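Local coordinates for TssK C (PDB 5M2Y), which is a type VI secretion baseplate protein, represented here by its C-terminal domain, and probably links the baseplate to the membrane complex, at residues F30-R35 with L122-V127. Residues are numbered along the deposited sequence; the frame is centred on the assembly and turned at random.
Sequences FWLSVR and LELFAV
With CG beside its own backbone N (chi1 -78°) and the ring turned about chi2, Trp31 reaches its six-membered ring along the sheet to Val127, where Trp31 CZ3 comes within 3.4 Å of Val127 CG2. At the far end of the same face, Arg35 carries CG between its backbone N and carbonyl carbon (chi1 54°) and bends again at chi3, which brings the guanidinium back toward the Glu123 carboxylate. That carboxylate lies at the guanidinium edge with the two planes nearly perpendicular. The salt bridge from Arg35 NH2 to Glu123 OE1, at 3.7 Å, is long. Between these ends, Ser33 CB meets the edge of the Phe125 ring at CE1, 3.9 Å away, while Ser33 OG hydrogen-bonds Asn88 ND2 and Asn88 OD1 accepts Arg35 NE.

Between the two side-chain faces the backbones pair in regular antiparallel fashion. Trp31 with Phe125 and Ser33 with Glu123 are the hydrogen-bonded pairs; Phe125 N to Trp31 O, 3.0 Å, is almost straight at 176°. The alternate residues fill the other face: Leu124 CD1 sits 3.8 Å from Leu32 CD2, Phe30 CE2 is 3.7 Å from Ala126 CB, and Val34 packs more loosely on Leu122.

Both strands are interior to the antiparallel sheet. Strand 89-95 flanks 28-35, bonding Phe30, Leu32 and Val34, and strand 3-11 flanks 121-128, where Phe5 meets Phe125 edge-to-face. Across the Leu32 and Val34 side chains lies helix 40-50, through Phe47 and Leu43, while Trp31 rests on the loop residues Val78 and Pro79.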
# COMPACT_ATOMS: atom_id res chain seq x y z
N PHE A 30 6.16 -2.52 -4.53
CA PHE A 30 5.23 -1.47 -4.15
C PHE A 30 5.64 -0.68 -2.92
O PHE A 30 6.25 -1.22 -2.01
CB PHE A 30 3.85 -2.09 -3.93
CG PHE A 30 3.26 -2.76 -5.15
CD1 PHE A 30 3.56 -4.08 -5.45
CD2 PHE A 30 2.37 -2.09 -5.97
CE1 PHE A 30 3.03 -4.70 -6.56
CE2 PHE A 30 1.83 -2.72 -7.10
CZ PHE A 30 2.16 -4.02 -7.37
N TRP A 31 5.27 0.60 -2.92
CA TRP A 31 5.51 1.52 -1.81
C TRP A 31 4.29 2.37 -1.55
O TRP A 31 3.61 2.80 -2.48
CB TRP A 31 6.66 2.49 -2.09
CG TRP A 31 8.02 1.90 -1.94
CD1 TRP A 31 8.85 2.00 -0.86
CD2 TRP A 31 8.73 1.15 -2.93
NE1 TRP A 31 10.02 1.34 -1.11
CE2 TRP A 31 9.97 0.80 -2.37
CE3 TRP A 31 8.43 0.74 -4.23
CZ2 TRP A 31 10.90 0.03 -3.07
CZ3 TRP A 31 9.35 -0.02 -4.92
CH2 TRP A 31 10.58 -0.34 -4.35
N LEU A 32 4.08 2.68 -0.28
CA LEU A 32 3.04 3.59 0.17
C LEU A 32 3.67 4.90 0.61
O LEU A 32 4.70 4.91 1.28
CB LEU A 32 2.25 2.97 1.34
CG LEU A 32 1.25 1.86 1.01
CD1 LEU A 32 0.76 1.19 2.29
CD2 LEU A 32 0.09 2.38 0.16
N SER A 33 3.05 6.01 0.22
CA SER A 33 3.45 7.35 0.64
C SER A 33 2.29 7.82 1.52
O SER A 33 1.14 7.73 1.10
CB SER A 33 3.65 8.27 -0.56
OG SER A 33 3.73 9.63 -0.17
N VAL A 34 2.59 8.18 2.77
CA VAL A 34 1.56 8.50 3.76
C VAL A 34 1.73 9.88 4.38
O VAL A 34 2.82 10.25 4.80
CB VAL A 34 1.54 7.42 4.89
CG1 VAL A 34 0.33 7.57 5.81
CG2 VAL A 34 1.61 6.00 4.31
N ARG A 35 0.62 10.61 4.45
CA ARG A 35 0.56 11.89 5.14
C ARG A 35 -0.56 11.78 6.13
O ARG A 35 -1.56 11.10 5.89
CB ARG A 35 0.41 13.10 4.20
CG ARG A 35 -0.75 13.04 3.25
CD ARG A 35 -0.62 14.11 2.18
NE ARG A 35 0.46 13.82 1.23
CZ ARG A 35 0.28 13.14 0.10
NH1 ARG A 35 -0.91 12.68 -0.23
NH2 ARG A 35 1.31 12.92 -0.71
N LEU A 122 -3.17 8.33 1.59
CA LEU A 122 -2.29 7.31 1.02
C LEU A 122 -2.13 7.47 -0.49
O LEU A 122 -3.09 7.73 -1.19
CB LEU A 122 -2.90 5.93 1.24
CG LEU A 122 -2.68 5.18 2.54
CD1 LEU A 122 -3.02 5.96 3.78
CD2 LEU A 122 -3.33 3.79 2.46
N GLU A 123 -0.93 7.19 -0.97
CA GLU A 123 -0.63 7.12 -2.39
C GLU A 123 0.19 5.85 -2.60
O GLU A 123 1.05 5.54 -1.77
CB GLU A 123 0.08 8.38 -2.90
CG GLU A 123 -0.82 9.60 -2.91
CD GLU A 123 -0.26 10.83 -3.61
OE1 GLU A 123 0.97 10.92 -3.78
OE2 GLU A 123 -1.06 11.71 -3.98
N LEU A 124 -0.12 5.06 -3.65
CA LEU A 124 0.58 3.80 -3.92
C LEU A 124 1.34 3.93 -5.23
O LEU A 124 0.79 4.43 -6.21
CB LEU A 124 -0.41 2.63 -3.98
CG LEU A 124 0.13 1.23 -4.30
CD1 LEU A 124 0.99 0.68 -3.17
CD2 LEU A 124 -1.01 0.27 -4.59
N PHE A 125 2.64 3.58 -5.18
CA PHE A 125 3.57 3.58 -6.30
C PHE A 125 4.15 2.18 -6.48
O PHE A 125 4.43 1.49 -5.50
CB PHE A 125 4.76 4.53 -6.02
CG PHE A 125 4.45 5.99 -5.84
CD1 PHE A 125 4.14 6.50 -4.59
CD2 PHE A 125 4.52 6.86 -6.92
CE1 PHE A 125 3.86 7.86 -4.43
CE2 PHE A 125 4.24 8.22 -6.75
CZ PHE A 125 3.91 8.71 -5.51
N ALA A 126 4.36 1.77 -7.73
CA ALA A 126 5.03 0.52 -8.07
C ALA A 126 6.25 0.89 -8.90
O ALA A 126 6.17 1.76 -9.77
CB ALA A 126 4.12 -0.41 -8.86
N VAL A 127 7.35 0.27 -8.57
CA VAL A 127 8.57 0.49 -9.30
C VAL A 127 8.77 -0.77 -10.11
O VAL A 127 8.83 -1.81 -9.59
CB VAL A 127 9.74 0.76 -8.38
CG1 VAL A 127 11.04 0.85 -9.15
CG2 VAL A 127 9.51 2.04 -7.64